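Local coordinates for uncharacterized protein (Thermus thermophilus HB8, PDB 6SCE) that is a Type III CRISPR defence DNA nuclease with CARF-type domains, activated by binding of cyclic oligoadenylate, at residues C8-D13 with Q51-L56; V23-A28 with K60-E65; P40-E45 with G580-G585. All coordinates share one frame; numbering follows the deposited sequence.

Contact 1: residues C8-D13 with Q51-L56. With nucleotides of chain B.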
# COMPACT_ATOMS: atom_id res chain seq x y z
N CYS A 8 0.43 -13.86 20.35
CA CYS A 8 -0.04 -12.87 19.37
C CYS A 8 1.07 -12.30 18.51
O CYS A 8 1.99 -11.65 19.01
CB CYS A 8 -0.73 -11.76 20.15
SG CYS A 8 -1.62 -10.51 19.19
N LEU A 9 0.96 -12.47 17.21
CA LEU A 9 1.81 -11.76 16.28
C LEU A 9 1.50 -10.27 16.41
O LEU A 9 0.34 -9.86 16.48
CB LEU A 9 1.56 -12.24 14.85
CG LEU A 9 1.73 -13.71 14.51
CD1 LEU A 9 1.48 -13.91 13.02
CD2 LEU A 9 3.13 -14.16 14.90
N LEU A 10 2.54 -9.45 16.48
CA LEU A 10 2.37 -8.02 16.67
C LEU A 10 3.14 -7.23 15.61
O LEU A 10 4.38 -7.20 15.61
CB LEU A 10 2.84 -7.62 18.07
CG LEU A 10 2.62 -6.17 18.46
CD1 LEU A 10 1.12 -5.84 18.45
CD2 LEU A 10 3.28 -5.88 19.81
N GLY A 11 2.40 -6.60 14.70
CA GLY A 11 2.97 -5.70 13.70
C GLY A 11 2.81 -4.25 14.09
O GLY A 11 2.78 -3.91 15.28
N ASN A 12 2.73 -3.37 13.10
CA ASN A 12 2.65 -1.97 13.37
C ASN A 12 1.44 -1.56 14.20
O ASN A 12 1.55 -0.72 15.10
CB ASN A 12 2.62 -1.15 12.06
CG ASN A 12 3.96 -1.11 11.38
OD1 ASN A 12 5.01 -1.26 12.04
ND2 ASN A 12 3.95 -1.01 10.06
N ASP A 13 0.28 -2.08 13.85
CA ASP A 13 -0.93 -1.60 14.48
C ASP A 13 -1.36 -2.43 15.71
O ASP A 13 -1.56 -3.62 15.60
CB ASP A 13 -2.09 -1.55 13.49
CG ASP A 13 -3.06 -0.47 13.85
OD1 ASP A 13 -3.75 -0.63 14.88
OD2 ASP A 13 -3.08 0.56 13.14
N GLN A 51 3.77 1.41 22.45
CA GLN A 51 3.97 1.70 23.87
C GLN A 51 2.65 2.04 24.54
O GLN A 51 2.45 1.67 25.69
CB GLN A 51 5.04 2.78 24.11
CG GLN A 51 6.43 2.31 23.72
CD GLN A 51 6.81 0.95 24.34
OE1 GLN A 51 6.63 0.75 25.54
NE2 GLN A 51 7.29 0.02 23.52
N ALA A 52 1.75 2.71 23.83
CA ALA A 52 0.41 2.98 24.36
C ALA A 52 -0.38 1.69 24.59
O ALA A 52 -1.10 1.54 25.58
CB ALA A 52 -0.33 3.92 23.44
N PHE A 53 -0.21 0.72 23.70
CA PHE A 53 -0.84 -0.56 23.85
C PHE A 53 -0.29 -1.28 25.09
O PHE A 53 -1.05 -1.82 25.90
CB PHE A 53 -0.59 -1.38 22.58
CG PHE A 53 -1.06 -2.81 22.66
CD1 PHE A 53 -2.34 -3.13 23.07
CD2 PHE A 53 -0.22 -3.84 22.26
CE1 PHE A 53 -2.76 -4.44 23.13
CE2 PHE A 53 -0.66 -5.15 22.25
CZ PHE A 53 -1.94 -5.46 22.70
N PHE A 54 1.02 -1.25 25.26
CA PHE A 54 1.64 -1.88 26.43
C PHE A 54 1.23 -1.21 27.76
O PHE A 54 1.00 -1.90 28.74
CB PHE A 54 3.16 -1.91 26.30
CG PHE A 54 3.67 -2.84 25.23
CD1 PHE A 54 2.87 -3.86 24.72
CD2 PHE A 54 4.97 -2.71 24.73
CE1 PHE A 54 3.35 -4.72 23.73
CE2 PHE A 54 5.43 -3.58 23.75
CZ PHE A 54 4.61 -4.58 23.26
N ARG A 55 1.03 0.10 27.72
CA ARG A 55 0.45 0.83 28.86
C ARG A 55 -0.96 0.36 29.19
O ARG A 55 -1.30 0.17 30.35
CB ARG A 55 0.49 2.34 28.57
CG ARG A 55 -0.13 3.22 29.64
CD ARG A 55 -0.18 4.67 29.18
NE ARG A 55 -0.95 5.52 30.09
CZ ARG A 55 -1.09 6.84 29.97
NH1 ARG A 55 -1.81 7.51 30.86
NH2 ARG A 55 -0.54 7.50 28.95
N LEU A 56 -1.79 0.16 28.17
CA LEU A 56 -3.10 -0.39 28.36
C LEU A 56 -3.03 -1.80 28.94
O LEU A 56 -3.75 -2.11 29.91
CB LEU A 56 -3.87 -0.39 27.04
CG LEU A 56 -5.22 -1.04 26.99
CD1 LEU A 56 -6.17 -0.44 28.01
CD2 LEU A 56 -5.81 -0.91 25.60
P A B 2 -0.18 -5.03 11.33
OP1 A B 2 -0.00 -3.55 11.46
OP2 A B 2 -0.07 -5.95 12.52
O5' A B 2 -1.62 -5.27 10.67
C5' A B 2 -2.14 -6.62 10.65
C4' A B 2 -3.52 -6.60 10.04
O4' A B 2 -4.41 -5.88 10.92
C3' A B 2 -3.64 -5.95 8.67
O3' A B 2 -4.50 -6.69 7.81
C2' A B 2 -4.28 -4.60 8.99
O2' A B 2 -5.06 -4.11 7.92
C1' A B 2 -5.16 -4.96 10.17
N9 A B 2 -5.56 -3.84 11.00
C8 A B 2 -4.96 -2.61 11.10
N7 A B 2 -5.61 -1.79 11.89
C5 A B 2 -6.70 -2.52 12.33
C6 A B 2 -7.78 -2.20 13.18
N6 A B 2 -7.97 -0.99 13.71
N1 A B 2 -8.68 -3.18 13.44
C2 A B 2 -8.53 -4.36 12.82
N3 A B 2 -7.57 -4.77 11.99
C4 A B 2 -6.68 -3.79 11.78
P A B 1 1.50 -8.03 4.88
OP1 A B 1 1.92 -9.46 4.77
OP2 A B 1 0.09 -7.68 4.45
O5' A B 1 1.74 -7.61 6.41
C5' A B 1 1.02 -6.54 7.01
C4' A B 1 1.88 -5.95 8.10
O4' A B 1 2.97 -5.20 7.50
C3' A B 1 1.12 -4.99 9.02
O3' A B 1 0.78 -5.69 10.22
C2' A B 1 2.13 -3.85 9.23
O2' A B 1 2.99 -4.11 10.32
C1' A B 1 2.91 -3.86 7.92
N9 A B 1 2.30 -3.07 6.84
C8 A B 1 2.12 -3.48 5.55
N7 A B 1 1.56 -2.56 4.81
C5 A B 1 1.39 -1.48 5.66
C6 A B 1 0.84 -0.20 5.46
N6 A B 1 0.34 0.21 4.30
N1 A B 1 0.81 0.64 6.52
C2 A B 1 1.30 0.20 7.69
N3 A B 1 1.83 -0.98 7.99
C4 A B 1 1.84 -1.79 6.92
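Leu10 closes strand 5-10 in extended backbone geometry and projects toward helix 44-59, where Phe53 points toward it and Phe54, leaving the helix to one side, brings the end of its ring near. The arrangement is consistent with the Rossmann-like fold of a CARF domain: a mainly parallel sheet covered by helices, with a ligand-binding loop after the first strand. The two methyls of Leu10 divide the task of packing. With CG anti to the backbone N (chi1 -175°), the branched end extends toward the helix. Leu10 and Phe54 reach out to each other, CD2 coming within 3.9 Å of Phe54 CZ, and CD1 lies 4.3 Å from Phe53 CE2, each methyl meeting its ring obliquely. No hydrogen bond joins 8-13 to 51-56, where the contact is made by hydrocarbon; one turn back on the helix, Arg50 NH2 bonds to Gly11 O.

Immediately downstream the chain turns polar and meets the activator. Gly11 passes close to the phosphate of A2 of chain B, its CA 3.3 Å from OP2. Asp13 N donates to OP1 of A2 of chain B at 2.8 Å, while its carboxylate OD1 caps Ala15 N at the start of the next helix. Asn12 grips A1 of chain B twice: its backbone N reaches O2' at 2.9 Å with a nearly straight bond (169°), and its side-chain ND2 donates to adenine N3 at 3.0 Å.

Contact 2: residues V23-A28 with K60-E65; sequences VVEREA and KGVLYE
Glu25 and Lys60 form a salt bridge in which NZ donates to OE1 at 2.7 Å, using the syn lone pair of that oxygen. A water completes the arrangement: it donates to Glu25 OE2 at 2.8 Å and to the carbonyl O of Lys60 at 2.9 Å, and accepts from Lys60 NZ. Both carboxylate oxygens therefore have a partner, and the ammonium is gripped by the carboxylate and the water together. The two chains cross obliquely. Glu25 runs out extended from its helix, whereas Lys60 folds at its far end (chi3 and chi4 both 58°), which brings NZ round to the carboxylate and within range of the water bound to its own carbonyl.

Beyond the charges, packing is slight, with Val62 CG2 lying 3.9 Å from Glu25 OE2. Between Lys60 and Val62 sits Gly61, whose positive phi ends helix 44-59 in a Schellman motif and redirects the chain toward the sheet. The contact thus joins the last turns of helix 15-28 to the helix-to-strand connection ahead of strand 64-67. The side chain of Lys60 also touches Tyr18 and Leu21 of helix 15-28, and Val62 rests on Ala34 of the adjoining strand 33-38.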
# COMPACT_ATOMS: atom_id res chain seq x y z
N VAL A 23 -11.29 -10.58 22.77
CA VAL A 23 -11.98 -11.81 22.39
C VAL A 23 -11.65 -12.94 23.38
O VAL A 23 -12.56 -13.62 23.90
CB VAL A 23 -11.60 -12.24 20.97
CG1 VAL A 23 -12.10 -13.64 20.63
CG2 VAL A 23 -12.07 -11.23 19.95
N VAL A 24 -10.37 -13.11 23.67
CA VAL A 24 -9.94 -14.16 24.60
C VAL A 24 -10.55 -13.93 25.99
O VAL A 24 -11.10 -14.85 26.62
CB VAL A 24 -8.41 -14.21 24.71
CG1 VAL A 24 -7.99 -15.27 25.72
CG2 VAL A 24 -7.82 -14.56 23.35
N GLU A 25 -10.43 -12.70 26.48
CA GLU A 25 -10.97 -12.36 27.79
C GLU A 25 -12.47 -12.61 27.88
O GLU A 25 -12.93 -13.10 28.91
CB GLU A 25 -10.64 -10.93 28.20
CG GLU A 25 -9.18 -10.72 28.49
CD GLU A 25 -8.84 -9.30 28.92
OE1 GLU A 25 -9.52 -8.34 28.50
OE2 GLU A 25 -7.85 -9.13 29.65
N ARG A 26 -13.23 -12.29 26.84
CA ARG A 26 -14.67 -12.49 26.86
C ARG A 26 -15.01 -13.98 26.93
O ARG A 26 -15.92 -14.38 27.64
CB ARG A 26 -15.34 -11.88 25.63
CG ARG A 26 -16.87 -11.84 25.73
CD ARG A 26 -17.52 -11.49 24.40
NE ARG A 26 -18.95 -11.28 24.57
CZ ARG A 26 -19.85 -11.48 23.62
NH1 ARG A 26 -19.49 -11.89 22.41
NH2 ARG A 26 -21.14 -11.26 23.88
N GLU A 27 -14.27 -14.79 26.17
CA GLU A 27 -14.57 -16.22 26.10
C GLU A 27 -13.99 -17.03 27.25
O GLU A 27 -14.66 -17.94 27.75
CB GLU A 27 -14.10 -16.84 24.80
CG GLU A 27 -14.60 -18.28 24.66
CD GLU A 27 -14.90 -18.70 23.23
OE1 GLU A 27 -15.36 -17.86 22.44
OE2 GLU A 27 -14.70 -19.90 22.90
N ALA A 28 -12.77 -16.70 27.66
CA ALA A 28 -12.02 -17.53 28.58
C ALA A 28 -11.72 -16.86 29.90
O ALA A 28 -11.12 -17.49 30.76
CB ALA A 28 -10.72 -17.94 27.94
N LYS A 60 -4.62 -3.08 32.43
CA LYS A 60 -5.51 -4.20 32.44
C LYS A 60 -5.03 -5.32 33.38
O LYS A 60 -5.72 -6.33 33.52
CB LYS A 60 -5.70 -4.75 31.02
CG LYS A 60 -6.56 -3.85 30.14
CD LYS A 60 -6.65 -4.34 28.70
CE LYS A 60 -7.19 -5.75 28.60
NZ LYS A 60 -8.54 -5.93 29.19
N GLY A 61 -3.87 -5.15 34.00
CA GLY A 61 -3.29 -6.18 34.85
C GLY A 61 -2.77 -7.37 34.06
O GLY A 61 -2.65 -8.47 34.61
N VAL A 62 -2.46 -7.16 32.78
CA VAL A 62 -2.00 -8.25 31.93
C VAL A 62 -0.49 -8.18 31.82
O VAL A 62 0.07 -7.22 31.26
CB VAL A 62 -2.66 -8.22 30.54
CG1 VAL A 62 -2.13 -9.33 29.63
CG2 VAL A 62 -4.16 -8.36 30.68
N LEU A 63 0.18 -9.18 32.39
CA LEU A 63 1.62 -9.29 32.23
C LEU A 63 1.93 -9.66 30.76
O LEU A 63 1.23 -10.46 30.20
CB LEU A 63 2.15 -10.40 33.14
CG LEU A 63 1.97 -10.14 34.64
CD1 LEU A 63 2.33 -11.38 35.44
CD2 LEU A 63 2.83 -8.94 35.04
N TYR A 64 2.95 -9.08 30.16
CA TYR A 64 3.28 -9.40 28.78
C TYR A 64 4.79 -9.51 28.60
O TYR A 64 5.57 -9.00 29.39
CB TYR A 64 2.70 -8.34 27.80
CG TYR A 64 3.32 -6.97 27.98
CD1 TYR A 64 2.82 -6.09 28.91
CD2 TYR A 64 4.45 -6.59 27.27
CE1 TYR A 64 3.41 -4.88 29.12
CE2 TYR A 64 5.05 -5.37 27.48
CZ TYR A 64 4.52 -4.52 28.40
OH TYR A 64 5.06 -3.32 28.63
N GLU A 65 5.18 -10.16 27.52
CA GLU A 65 6.57 -10.16 27.09
C GLU A 65 6.60 -10.16 25.57
O GLU A 65 5.60 -10.48 24.96
CB GLU A 65 7.29 -11.39 27.62
CG GLU A 65 6.67 -12.70 27.24
CD GLU A 65 7.27 -13.85 28.03
OE1 GLU A 65 8.46 -14.16 27.81
OE2 GLU A 65 6.56 -14.43 28.88
O HOH W 1 -7.85 -7.41 31.83

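Contact 3: residues P40-E45 with G580-G585; sequences PAWNEE and GVEARG. With nucleotides of chain B.
Trp42 and Val581 supply the apolar part of a contact between segments separated by 534 residues, which gathers round the bound activator. Val581 CG2 approaches the indole edge near its plane, 3.4 Å from Trp42 CZ3, and the two side chains cross at about a right angle. The torsion of Val581 (chi1 72°) sends its methyls different ways: CG2 to the tryptophan, CG1 to the base of A4 of chain B, 3.5 Å from its C2.

Toward the nucleotides, one face of the indole lies against A1 of chain B, with CH2 3.3 Å from N9 and the sugar C1' offset toward the ring's rim. The ribose O2' of A4 stands at the edge, in plane, 3.9 Å from Trp42 CH2. Glu582 adds its CG, 3.6 Å from C6 of the same adenine A4.

The polar component centres on Arg634, which forms a salt bridge with Glu582 OE2 and a cation-pi contact with Trp42, coupling the two sides. Trp42 N is hydrogen-bonded to Asn12 OD1, and Val581 N to Gln301 OE1.

Segment 40-45 links strand 33-38 to helix 44-59, with Asn43 as its N-cap. Segment 580-585 follows helix 561-579 and makes a type I turn into strand 584-592, which runs between strands 551-558 and 603-607, probably in the nuclease domain.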
# COMPACT_ATOMS: atom_id res chain seq x y z
N PRO A 40 9.69 -5.19 14.26
CA PRO A 40 10.07 -3.80 14.51
C PRO A 40 9.06 -2.85 13.93
O PRO A 40 8.60 -3.05 12.81
CB PRO A 40 11.44 -3.68 13.80
CG PRO A 40 11.98 -5.08 13.86
CD PRO A 40 10.76 -5.92 13.54
N ALA A 41 8.66 -1.85 14.71
CA ALA A 41 7.75 -0.82 14.22
C ALA A 41 8.34 -0.09 13.03
O ALA A 41 9.50 0.24 13.04
CB ALA A 41 7.42 0.16 15.33
N TRP A 42 7.53 0.17 12.01
CA TRP A 42 8.04 0.80 10.78
C TRP A 42 8.44 2.26 10.96
O TRP A 42 9.22 2.78 10.18
CB TRP A 42 7.01 0.71 9.65
CG TRP A 42 6.95 -0.60 8.98
CD1 TRP A 42 7.50 -1.77 9.38
CD2 TRP A 42 6.25 -0.88 7.76
NE1 TRP A 42 7.19 -2.77 8.48
CE2 TRP A 42 6.44 -2.24 7.48
CE3 TRP A 42 5.49 -0.10 6.89
CZ2 TRP A 42 5.89 -2.84 6.36
CZ3 TRP A 42 4.94 -0.70 5.78
CH2 TRP A 42 5.15 -2.05 5.53
N ASN A 43 7.90 2.93 11.97
CA ASN A 43 8.25 4.33 12.21
C ASN A 43 8.00 4.66 13.67
O ASN A 43 7.47 3.82 14.43
CB ASN A 43 7.49 5.28 11.26
CG ASN A 43 5.97 5.23 11.44
OD1 ASN A 43 5.48 5.02 12.54
ND2 ASN A 43 5.24 5.47 10.38
N GLU A 44 8.37 5.87 14.07
CA GLU A 44 8.27 6.30 15.46
C GLU A 44 6.85 6.39 15.96
O GLU A 44 6.59 6.14 17.15
CB GLU A 44 8.95 7.69 15.63
N GLU A 45 5.93 6.81 15.11
CA GLU A 45 4.53 6.88 15.50
C GLU A 45 3.96 5.49 15.86
O GLU A 45 3.26 5.34 16.85
CB GLU A 45 3.71 7.60 14.42
CG GLU A 45 4.04 9.09 14.46
CD GLU A 45 3.34 9.90 13.40
OE1 GLU A 45 3.09 9.36 12.31
OE2 GLU A 45 3.07 11.09 13.66
N GLY A 580 3.45 2.48 -4.28
CA GLY A 580 3.29 1.40 -3.32
C GLY A 580 4.06 1.66 -2.05
O GLY A 580 4.76 2.69 -1.88
N VAL A 581 3.90 0.74 -1.11
CA VAL A 581 4.42 0.92 0.23
C VAL A 581 5.95 1.01 0.26
O VAL A 581 6.50 1.64 1.15
CB VAL A 581 3.87 -0.17 1.20
CG1 VAL A 581 4.46 -1.55 0.95
CG2 VAL A 581 4.06 0.24 2.63
N GLU A 582 6.62 0.37 -0.69
CA GLU A 582 8.08 0.39 -0.70
C GLU A 582 8.60 1.42 -1.71
O GLU A 582 9.81 1.50 -1.92
CB GLU A 582 8.65 -0.99 -0.97
CG GLU A 582 8.33 -2.00 0.15
CD GLU A 582 8.73 -1.47 1.50
OE1 GLU A 582 9.89 -0.99 1.62
OE2 GLU A 582 7.88 -1.48 2.42
N ALA A 583 7.70 2.18 -2.34
CA ALA A 583 8.12 3.11 -3.38
C ALA A 583 8.78 4.34 -2.76
O ALA A 583 8.58 4.67 -1.59
CB ALA A 583 6.92 3.51 -4.24
N ARG A 584 9.58 5.03 -3.57
CA ARG A 584 10.23 6.25 -3.10
C ARG A 584 10.16 7.32 -4.18
O ARG A 584 9.89 7.03 -5.34
CB ARG A 584 11.70 6.00 -2.75
CG ARG A 584 11.95 4.92 -1.71
CD ARG A 584 11.49 5.32 -0.33
NE ARG A 584 11.68 4.20 0.60
CZ ARG A 584 12.83 3.90 1.21
NH1 ARG A 584 13.93 4.66 1.04
NH2 ARG A 584 12.89 2.84 2.02
N GLY A 585 10.44 8.55 -3.77
CA GLY A 585 10.48 9.66 -4.71
C GLY A 585 11.89 10.24 -4.68
O GLY A 585 12.42 10.49 -3.60
P A B 1 1.50 -8.03 4.88
OP1 A B 1 1.92 -9.46 4.77
OP2 A B 1 0.09 -7.68 4.45
O5' A B 1 1.74 -7.61 6.41
C5' A B 1 1.02 -6.54 7.01
C4' A B 1 1.88 -5.95 8.10
O4' A B 1 2.97 -5.20 7.50
C3' A B 1 1.12 -4.99 9.02
O3' A B 1 0.78 -5.69 10.22
C2' A B 1 2.13 -3.85 9.23
O2' A B 1 2.99 -4.11 10.32
C1' A B 1 2.91 -3.86 7.92
N9 A B 1 2.30 -3.07 6.84
C8 A B 1 2.12 -3.48 5.55
N7 A B 1 1.56 -2.56 4.81
C5 A B 1 1.39 -1.48 5.66
C6 A B 1 0.84 -0.20 5.46
N6 A B 1 0.34 0.21 4.30
N1 A B 1 0.81 0.64 6.52
C2 A B 1 1.30 0.20 7.69
N3 A B 1 1.83 -0.98 7.99
C4 A B 1 1.84 -1.79 6.92
P A B 4 -1.39 -5.65 0.92
OP1 A B 4 -1.04 -4.37 1.60
OP2 A B 4 -1.54 -5.67 -0.58
O5' A B 4 -0.32 -6.76 1.38
C5' A B 4 0.98 -6.71 0.78
C4' A B 4 1.96 -7.33 1.75
O4' A B 4 3.22 -7.61 1.07
C3' A B 4 2.30 -6.41 2.92
O3' A B 4 2.56 -7.08 4.15
C2' A B 4 3.60 -5.77 2.42
O2' A B 4 4.36 -5.20 3.46
C1' A B 4 4.25 -6.98 1.79
N9 A B 4 5.37 -6.69 0.90
C8 A B 4 6.60 -7.28 0.98
N7 A B 4 7.45 -6.80 0.11
C5 A B 4 6.75 -5.81 -0.57
C6 A B 4 7.11 -4.93 -1.61
N6 A B 4 8.33 -4.86 -2.16
N1 A B 4 6.17 -4.04 -2.03
C2 A B 4 4.96 -4.08 -1.45
N3 A B 4 4.50 -4.88 -0.48
C4 A B 4 5.45 -5.73 -0.08

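Overall arrangement
From the N terminus, the chain lays down strand 5-10, helix 15-28, strand 33-38, helix 44-59 and strand 64-67, and contacts 1 and 2 close overlapping loops within this unit. They cross rather than nest, meeting where Phe54 lies against Tyr64. Contact 1 ties strand 5-10 to helix 44-59; contact 2 ties helix 15-28 to the connection between helix 44-59 and strand 64-67. Contact 3 starts inside both loops and closes only at 580-585, so it crosses each and bridges the N-terminal CARF-like domain to the sheet containing strand 584-592. Asn12 and Trp42 couple contacts 1 and 3, both of which touch A1, whereas the nearest atom of contact 2 is about 11 Å from the nucleic acid.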